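Nitrate regulatory protein (Klebsiella oxytoca, PDB 4AKK) responds to nitrate and nitrite by binding the nasF leader RNA, causing transcription antitermination and so switching on expression of the nasFEDCBA operon. Local coordinates at residues L198-E202 with R226-Q230; R220-V224 with V265-R269; K372-L377 with A407-L411. One frame throughout, in Å; residues are numbered along the deposited sequence.

Contact 1. Residues L198-E202 with R226-Q230; sequences LAGQE and RIDGQ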
loop_
_atom_site.group_PDB
_atom_site.type_symbol
_atom_site.label_atom_id
_atom_site.label_comp_id
_atom_site.label_asym_id
_atom_site.label_seq_id
_atom_site.Cartn_x
_atom_site.Cartn_y
_atom_site.Cartn_z
ATOM N N LEU A 198 13.381 6.358 13.498
ATOM C CA LEU A 198 14.393 6.488 12.461
ATOM C C LEU A 198 15.327 7.648 12.766
ATOM O O LEU A 198 16.497 7.602 12.406
ATOM C CB LEU A 198 13.738 6.682 11.089
ATOM C CG LEU A 198 12.938 5.483 10.543
ATOM C CD1 LEU A 198 12.488 5.729 9.110
ATOM C CD2 LEU A 198 13.726 4.190 10.617
ATOM N N ALA A 199 14.806 8.700 13.405
ATOM C CA ALA A 199 15.671 9.778 13.893
ATOM C C ALA A 199 16.637 9.224 14.948
ATOM O O ALA A 199 17.818 9.554 14.952
ATOM C CB ALA A 199 14.843 10.932 14.466
ATOM N N GLY A 200 16.119 8.382 15.841
ATOM C CA GLY A 200 16.938 7.669 16.802
ATOM C C GLY A 200 18.001 6.779 16.171
ATOM O O GLY A 200 19.108 6.707 16.673
ATOM N N GLN A 201 17.670 6.091 15.081
ATOM C CA GLN A 201 18.677 5.319 14.359
ATOM C C GLN A 201 19.705 6.218 13.674
ATOM O O GLN A 201 20.885 5.875 13.625
ATOM C CB GLN A 201 18.031 4.343 13.362
ATOM C CG GLN A 201 17.207 3.281 14.062
ATOM C CD GLN A 201 16.537 2.333 13.100
ATOM O OE1 GLN A 201 16.947 2.224 11.944
ATOM N NE2 GLN A 201 15.502 1.637 13.570
ATOM N N GLU A 202 19.260 7.361 13.151
ATOM C CA GLU A 202 20.191 8.396 12.679
ATOM C C GLU A 202 21.206 8.803 13.761
ATOM O O GLU A 202 22.400 8.962 13.481
ATOM C CB GLU A 202 19.433 9.646 12.217
ATOM C CG GLU A 202 20.334 10.780 11.703
ATOM C CD GLU A 202 19.578 12.095 11.515
ATOM O OE1 GLU A 202 18.326 12.063 11.481
ATOM O OE2 GLU A 202 20.234 13.159 11.397
ATOM N N ARG A 226 18.380 6.283 6.795
ATOM C CA ARG A 226 17.620 6.609 8.000
ATOM C C ARG A 226 17.088 8.024 7.901
ATOM O O ARG A 226 15.967 8.311 8.325
ATOM C CB ARG A 226 18.488 6.466 9.254
ATOM C CG ARG A 226 19.016 5.060 9.501
ATOM C CD ARG A 226 17.955 4.037 9.184
ATOM N NE ARG A 226 18.346 2.663 9.480
ATOM C CZ ARG A 226 19.068 1.891 8.670
ATOM N NH1 ARG A 226 19.534 2.364 7.518
ATOM N NH2 ARG A 226 19.345 0.647 9.030
ATOM N N ILE A 227 17.878 8.908 7.308
ATOM C CA ILE A 227 17.457 10.305 7.178
ATOM C C ILE A 227 16.340 10.480 6.139
ATOM O O ILE A 227 15.330 11.120 6.410
ATOM C CB ILE A 227 18.644 11.240 6.861
ATOM C CG1 ILE A 227 19.615 11.259 8.047
ATOM C CG2 ILE A 227 18.137 12.654 6.520
ATOM C CD1 ILE A 227 21.068 11.594 7.669
ATOM N N ASP A 228 16.519 9.906 4.957
ATOM C CA ASP A 228 15.482 9.966 3.926
ATOM C C ASP A 228 14.201 9.268 4.369
ATOM O O ASP A 228 13.115 9.696 4.024
ATOM C CB ASP A 228 15.983 9.327 2.632
ATOM C CG ASP A 228 17.112 10.114 1.993
ATOM O OD1 ASP A 228 17.235 11.329 2.282
ATOM O OD2 ASP A 228 17.863 9.510 1.195
ATOM N N GLY A 229 14.335 8.188 5.129
ATOM C CA GLY A 229 13.178 7.439 5.589
ATOM C C GLY A 229 12.246 8.243 6.476
ATOM O O GLY A 229 11.037 7.997 6.515
ATOM N N GLN A 230 12.814 9.201 7.202
ATOM C CA GLN A 230 12.034 10.076 8.061
ATOM C C GLN A 230 10.995 10.886 7.285
ATOM O O GLN A 230 9.885 11.120 7.778
ATOM C CB GLN A 230 12.966 11.011 8.837
ATOM C CG GLN A 230 13.812 10.284 9.871
ATOM C CD GLN A 230 15.005 11.095 10.320
ATOM O OE1 GLN A 230 14.924 12.315 10.449
ATOM N NE2 GLN A 230 16.120 10.418 10.580
#
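R226 and Q201 meet through one hydrogen bond made at the flank of the guanidinium: NE of R226 donates to OE1 of Q201 at 2.9 Å. The acceptor lies in the guanidinium plane, and the donor arrives nearly along the C=O axis of the amide. The amide and guanidinium planes are 65° apart, and NE alone of the guanidinium nitrogens bonds to OE1. The bend of R226 at chi2 (-40°) turns CD and NE toward the Q201 amide, while CG of R226, set by chi1, packs 4.0 Å from CB of Q201. At the other end of that amide, NE2 of Q201 is bonded to E197, which favours the orientation with the oxygen toward the arginine.

L198 makes the apolar part. Its CD1 rests on the main chain of G229, 3.6 Å from the carbonyl carbon C of G229, where the glycine has no side chain to keep the methyl off; its CB packs 3.8 Å from CG of Q230. Helices 180-212 and 217-240 follow one another as an antiparallel helical hairpin within the NIT nitrate-sensing domain, and the local axes pass 8.5 Å apart at 158°.

Q230 carries the buried polar centre. NE2 of Q230 gives a nearly straight bond to OE1 of E202 (2.9 Å), reaching it on the anti side of the carboxylate and somewhat out of its plane. The same nitrogen lies 3.4 Å from O of L198 in a weak bond, and makes another weak one to O of R226. R289 reaches both partners, as a salt bridge to OE1 of E202 and a hydrogen bond to OE1 of Q230, while R263 pairs with OE2 of E202. CG1 of I227 packs against the carboxylate, 3.6 Å from CD of E202.

Contact 2. Residues R220-V224 with V265-R269; sequences RQQLV and VACTR. With EDO (1,2-ethanediol), chain D.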
loop_
_atom_site.group_PDB
_atom_site.type_symbol
_atom_site.label_atom_id
_atom_site.label_comp_id
_atom_site.label_asym_id
_atom_site.label_seq_id
_atom_site.Cartn_x
_atom_site.Cartn_y
_atom_site.Cartn_z
ATOM N N ARG A 220 27.681 5.251 5.787
ATOM C CA ARG A 220 27.108 6.419 5.155
ATOM C C ARG A 220 25.774 6.138 4.430
ATOM O O ARG A 220 24.844 6.954 4.480
ATOM C CB ARG A 220 28.126 7.068 4.205
ATOM C CG ARG A 220 27.521 8.224 3.404
ATOM C CD ARG A 220 28.553 8.931 2.538
ATOM N NE ARG A 220 28.904 8.157 1.357
ATOM C CZ ARG A 220 29.696 8.601 0.385
ATOM N NH1 ARG A 220 30.232 9.812 0.464
ATOM N NH2 ARG A 220 29.962 7.829 -0.663
ATOM N N GLN A 221 25.672 5.003 3.738
ATOM C CA GLN A 221 24.416 4.700 3.041
ATOM C C GLN A 221 23.307 4.437 4.070
ATOM O O GLN A 221 22.198 4.948 3.939
ATOM C CB GLN A 221 24.574 3.522 2.058
ATOM C CG GLN A 221 23.376 3.325 1.117
ATOM C CD GLN A 221 23.149 4.491 0.154
ATOM O OE1 GLN A 221 24.030 4.856 -0.629
ATOM N NE2 GLN A 221 21.955 5.073 0.205
ATOM N N GLN A 222 23.628 3.672 5.110
ATOM C CA GLN A 222 22.670 3.396 6.172
ATOM C C GLN A 222 22.210 4.691 6.849
ATOM O O GLN A 222 21.043 4.835 7.213
ATOM C CB GLN A 222 23.286 2.465 7.215
ATOM C CG GLN A 222 23.636 1.071 6.693
ATOM C CD GLN A 222 24.250 0.198 7.781
ATOM O OE1 GLN A 222 24.274 0.576 8.950
ATOM N NE2 GLN A 222 24.753 -0.971 7.401
ATOM N N LEU A 223 23.128 5.633 7.016
ATOM C CA LEU A 223 22.782 6.887 7.672
ATOM C C LEU A 223 21.830 7.660 6.778
ATOM O O LEU A 223 20.744 8.063 7.190
ATOM C CB LEU A 223 24.037 7.714 7.972
ATOM C CG LEU A 223 23.799 9.129 8.502
ATOM C CD1 LEU A 223 23.091 9.079 9.868
ATOM C CD2 LEU A 223 25.133 9.860 8.613
ATOM N N VAL A 224 22.251 7.863 5.539
ATOM C CA VAL A 224 21.419 8.504 4.550
ATOM C C VAL A 224 20.026 7.868 4.489
ATOM O O VAL A 224 19.025 8.570 4.366
ATOM C CB VAL A 224 22.086 8.413 3.161
ATOM C CG1 VAL A 224 21.090 8.734 2.053
ATOM C CG2 VAL A 224 23.302 9.338 3.104
ATOM N N VAL A 265 28.774 16.926 6.766
ATOM C CA VAL A 265 30.130 16.440 7.018
ATOM C C VAL A 265 30.212 14.917 6.867
ATOM O O VAL A 265 31.073 14.391 6.158
ATOM C CB VAL A 265 30.642 16.854 8.430
ATOM C CG1 VAL A 265 31.919 16.106 8.779
ATOM C CG2 VAL A 265 30.857 18.365 8.509
ATOM N N ALA A 266 29.318 14.213 7.552
ATOM C CA ALA A 266 29.309 12.758 7.512
ATOM C C ALA A 266 29.174 12.230 6.080
ATOM O O ALA A 266 29.749 11.193 5.738
ATOM C CB ALA A 266 28.191 12.208 8.393
ATOM N N CYS A 267 28.431 12.946 5.241
ATOM C CA CYS A 267 28.208 12.482 3.871
ATOM C C CYS A 267 29.297 12.901 2.891
ATOM O O CYS A 267 29.408 12.342 1.800
ATOM C CB CYS A 267 26.836 12.925 3.366
ATOM S SG CYS A 267 25.484 12.020 4.153
ATOM N N THR A 268 30.105 13.877 3.284
ATOM C CA THR A 268 31.112 14.429 2.388
ATOM C C THR A 268 32.529 14.046 2.801
ATOM O O THR A 268 33.068 13.035 2.354
ATOM C CB THR A 268 31.016 15.962 2.331
ATOM O OG1 THR A 268 29.701 16.341 1.905
ATOM C CG2 THR A 268 32.046 16.524 1.358
ATOM N N ARG A 269 33.119 14.858 3.669
ATOM C CA ARG A 269 34.534 14.722 3.996
ATOM C C ARG A 269 34.779 13.921 5.261
ATOM O O ARG A 269 33.842 13.523 5.958
ATOM C CB ARG A 269 35.185 16.100 4.125
ATOM C CG ARG A 269 34.400 17.085 4.969
ATOM C CD ARG A 269 35.191 18.371 5.158
ATOM N NE ARG A 269 34.465 19.358 5.954
ATOM C CZ ARG A 269 34.502 19.423 7.281
ATOM N NH1 ARG A 269 35.229 18.547 7.973
ATOM N NH2 ARG A 269 33.805 20.363 7.916
HETATM C C1 EDO D . 33.264 8.947 2.166
HETATM O O1 EDO D . 32.829 9.897 3.151
HETATM C C2 EDO D . 32.214 7.853 2.005
HETATM O O2 EDO D . 32.242 6.952 3.118
#
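R220 and C267 bring the two segments together, with CA of R220 6.3 Å from CA of C267. The tight part is apolar: the CG2 methyl of V224 meets SG of C267 at 3.6 Å, and CD2 of L223 touches CB of A266 at 3.9 Å. R220 makes the polar part. A bend at chi3 (75°) turns the guanidinium across the end of helix 257-267, where NH1 of R220 donates to O of C267 at 3.0 Å. This bond is bent, with an N-H...O angle of 142°, and the donor stands out of the carbonyl plane. Beyond it the contact loosens: T268 leaves the helix and is exposed, and a 1,2-ethanediol, probably from the crystallisation liquor, sits with C2 over the centre of one guanidinium face, while its O1 donates to O of T268 at 3.2 Å.

Helix 385-399 adds further partners to the arginine, E386 by a salt bridge to NH1 and W389 by a cation-pi contact, and Q390 from that helix also bonds to O of C267. The contact therefore lies between helix 385-399, which meets R220 and V224, and helix 180-212, whose E202 and F210 touch L223 and A266 respectively.

Contact 3. Residues K372-L377 with A407-L411; sequences KAKSVL and ARALL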
loop_
_atom_site.group_PDB
_atom_site.type_symbol
_atom_site.label_atom_id
_atom_site.label_comp_id
_atom_site.label_asym_id
_atom_site.label_seq_id
_atom_site.Cartn_x
_atom_site.Cartn_y
_atom_site.Cartn_z
ATOM N N LYS A 372 23.459 0.896 -10.537
ATOM C CA LYS A 372 23.014 1.120 -11.918
ATOM C C LYS A 372 22.767 2.601 -12.261
ATOM O O LYS A 372 23.243 3.101 -13.284
ATOM C CB LYS A 372 21.749 0.322 -12.198
ATOM C CG LYS A 372 21.943 -1.175 -12.373
ATOM C CD LYS A 372 20.575 -1.862 -12.422
ATOM C CE LYS A 372 20.660 -3.316 -12.855
ATOM N NZ LYS A 372 20.623 -3.454 -14.337
ATOM N N ALA A 373 22.011 3.306 -11.428
ATOM C CA ALA A 373 21.807 4.737 -11.667
ATOM C C ALA A 373 23.131 5.507 -11.687
ATOM O O ALA A 373 23.316 6.420 -12.496
ATOM C CB ALA A 373 20.853 5.332 -10.652
ATOM N N LYS A 374 24.049 5.143 -10.794
ATOM C CA LYS A 374 25.370 5.765 -10.784
ATOM C C LYS A 374 26.086 5.559 -12.120
ATOM O O LYS A 374 26.626 6.503 -12.698
ATOM C CB LYS A 374 26.224 5.228 -9.639
ATOM C CG LYS A 374 25.975 5.917 -8.305
ATOM C CD LYS A 374 26.547 5.102 -7.141
ATOM C CE LYS A 374 27.983 4.661 -7.410
ATOM N NZ LYS A 374 28.522 3.789 -6.317
ATOM N N SER A 375 26.081 4.323 -12.606
ATOM C CA SER A 375 26.688 4.012 -13.898
ATOM C C SER A 375 26.093 4.856 -15.019
ATOM O O SER A 375 26.814 5.315 -15.901
ATOM C CB SER A 375 26.535 2.530 -14.224
ATOM O OG SER A 375 26.969 1.749 -13.126
ATOM N N VAL A 376 24.780 5.063 -14.980
ATOM C CA VAL A 376 24.123 5.878 -15.996
ATOM C C VAL A 376 24.702 7.284 -16.015
ATOM O O VAL A 376 24.981 7.831 -17.081
ATOM C CB VAL A 376 22.594 5.951 -15.794
ATOM C CG1 VAL A 376 21.999 7.091 -16.624
ATOM C CG2 VAL A 376 21.944 4.613 -16.156
ATOM N N LEU A 377 24.874 7.868 -14.834
ATOM C CA LEU A 377 25.468 9.194 -14.716
ATOM C C LEU A 377 26.946 9.180 -15.111
ATOM O O LEU A 377 27.452 10.135 -15.696
ATOM C CB LEU A 377 25.302 9.733 -13.293
ATOM C CG LEU A 377 23.856 9.915 -12.811
ATOM C CD1 LEU A 377 23.794 10.304 -11.352
ATOM C CD2 LEU A 377 23.142 10.940 -13.670
ATOM N N ALA A 407 16.840 6.677 -7.993
ATOM C CA ALA A 407 17.534 5.741 -8.864
ATOM C C ALA A 407 16.565 5.064 -9.808
ATOM O O ALA A 407 16.842 4.927 -11.007
ATOM C CB ALA A 407 18.281 4.686 -8.040
ATOM N N ARG A 408 15.440 4.620 -9.249
ATOM C CA ARG A 408 14.386 3.993 -10.017
ATOM C C ARG A 408 13.848 4.973 -11.038
ATOM O O ARG A 408 13.640 4.607 -12.186
ATOM C CB ARG A 408 13.256 3.514 -9.114
ATOM C CG ARG A 408 13.553 2.214 -8.399
ATOM C CD ARG A 408 12.296 1.611 -7.779
ATOM N NE ARG A 408 12.608 0.406 -7.021
ATOM C CZ ARG A 408 12.542 0.311 -5.697
ATOM N NH1 ARG A 408 12.150 1.346 -4.970
ATOM N NH2 ARG A 408 12.858 -0.831 -5.100
ATOM N N ALA A 409 13.629 6.221 -10.631
ATOM C CA ALA A 409 13.133 7.214 -11.580
ATOM C C ALA A 409 14.059 7.338 -12.791
ATOM O O ALA A 409 13.595 7.387 -13.920
ATOM C CB ALA A 409 12.932 8.578 -10.912
ATOM N N LEU A 410 15.366 7.379 -12.556
ATOM C CA LEU A 410 16.321 7.574 -13.652
ATOM C C LEU A 410 16.409 6.372 -14.599
ATOM O O LEU A 410 16.553 6.542 -15.809
ATOM C CB LEU A 410 17.710 7.940 -13.119
ATOM C CG LEU A 410 18.881 8.001 -14.110
ATOM C CD1 LEU A 410 18.605 8.990 -15.232
ATOM C CD2 LEU A 410 20.189 8.352 -13.397
ATOM N N LEU A 411 16.327 5.163 -14.048
ATOM C CA LEU A 411 16.357 3.951 -14.863
ATOM C C LEU A 411 15.073 3.828 -15.688
ATOM O O LEU A 411 15.074 3.288 -16.794
ATOM C CB LEU A 411 16.549 2.710 -13.984
ATOM C CG LEU A 411 17.832 2.640 -13.151
ATOM C CD1 LEU A 411 17.745 1.516 -12.130
ATOM C CD2 LEU A 411 19.045 2.465 -14.042
#
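Helices 360-380 and 403-412 come together where CA of A373 lies 5.2 Å from CA of A407, and their local axes, 9.3 Å apart, are inclined at 54°. They are the first and third helices of the three-helix ANTAR RNA-binding domain; helix 385-399 lies between them in sequence and sends L392 against A373 and L377.

The small side chains account for the close backbones: CB of A373 faces CB of A407 at 3.7 Å, with nothing longer on either to hold the helices apart. Away from that point the helices are bridged by leucines. L410 points at the opposite helix with CG anti to its backbone nitrogen (chi1 172°), and this brings CD2 among A373, V376 and L377. There CD2 of L410 lies 3.8 Å from O of A373, 3.9 Å from CG1 of V376, which it approaches tip to tip, and equally 3.9 Å from CD2 of L377, whose side chain comes in at a slant. Across the segments the contact is purely van der Waals, without polar side-chain partners. V413 and L416 of the second subunit pack on L410 and L377 respectively, so these two leucines also belong to the dimer interface.

L411 works at the more exposed margin. Its chi1 of -61° carries the isobutyl group back toward helix 360-380, against V376 and K372, with CD2 of L411 4.2 Å from CG2 of V376. The charged end of K372 leads away from the contact, and it is the lysine's first side-chain carbon that packs, CB of K372 lying 3.9 Å from CD2 of L411.

In the fold
Contacts 1 and 2 share helix 217-240 and interlock along the chain, their segments alternating. Their centres are 12 Å apart, and they touch directly, CD1 of L223 lying 3.7 Å from O of E202. Both belong to the NIT domain, whereas contact 3 comes later, in the ANTAR domain. Its centre is about 23 Å from that of contact 1 and about 20 Å from that of contact 2, with nearest atoms about 10 Å and 7 Å away. Helix 385-399 spans this gap: it meets R220 and V224 in contact 2 and A373 and L377 in contact 3, so the sensor and the RNA-binding domain are packed together here.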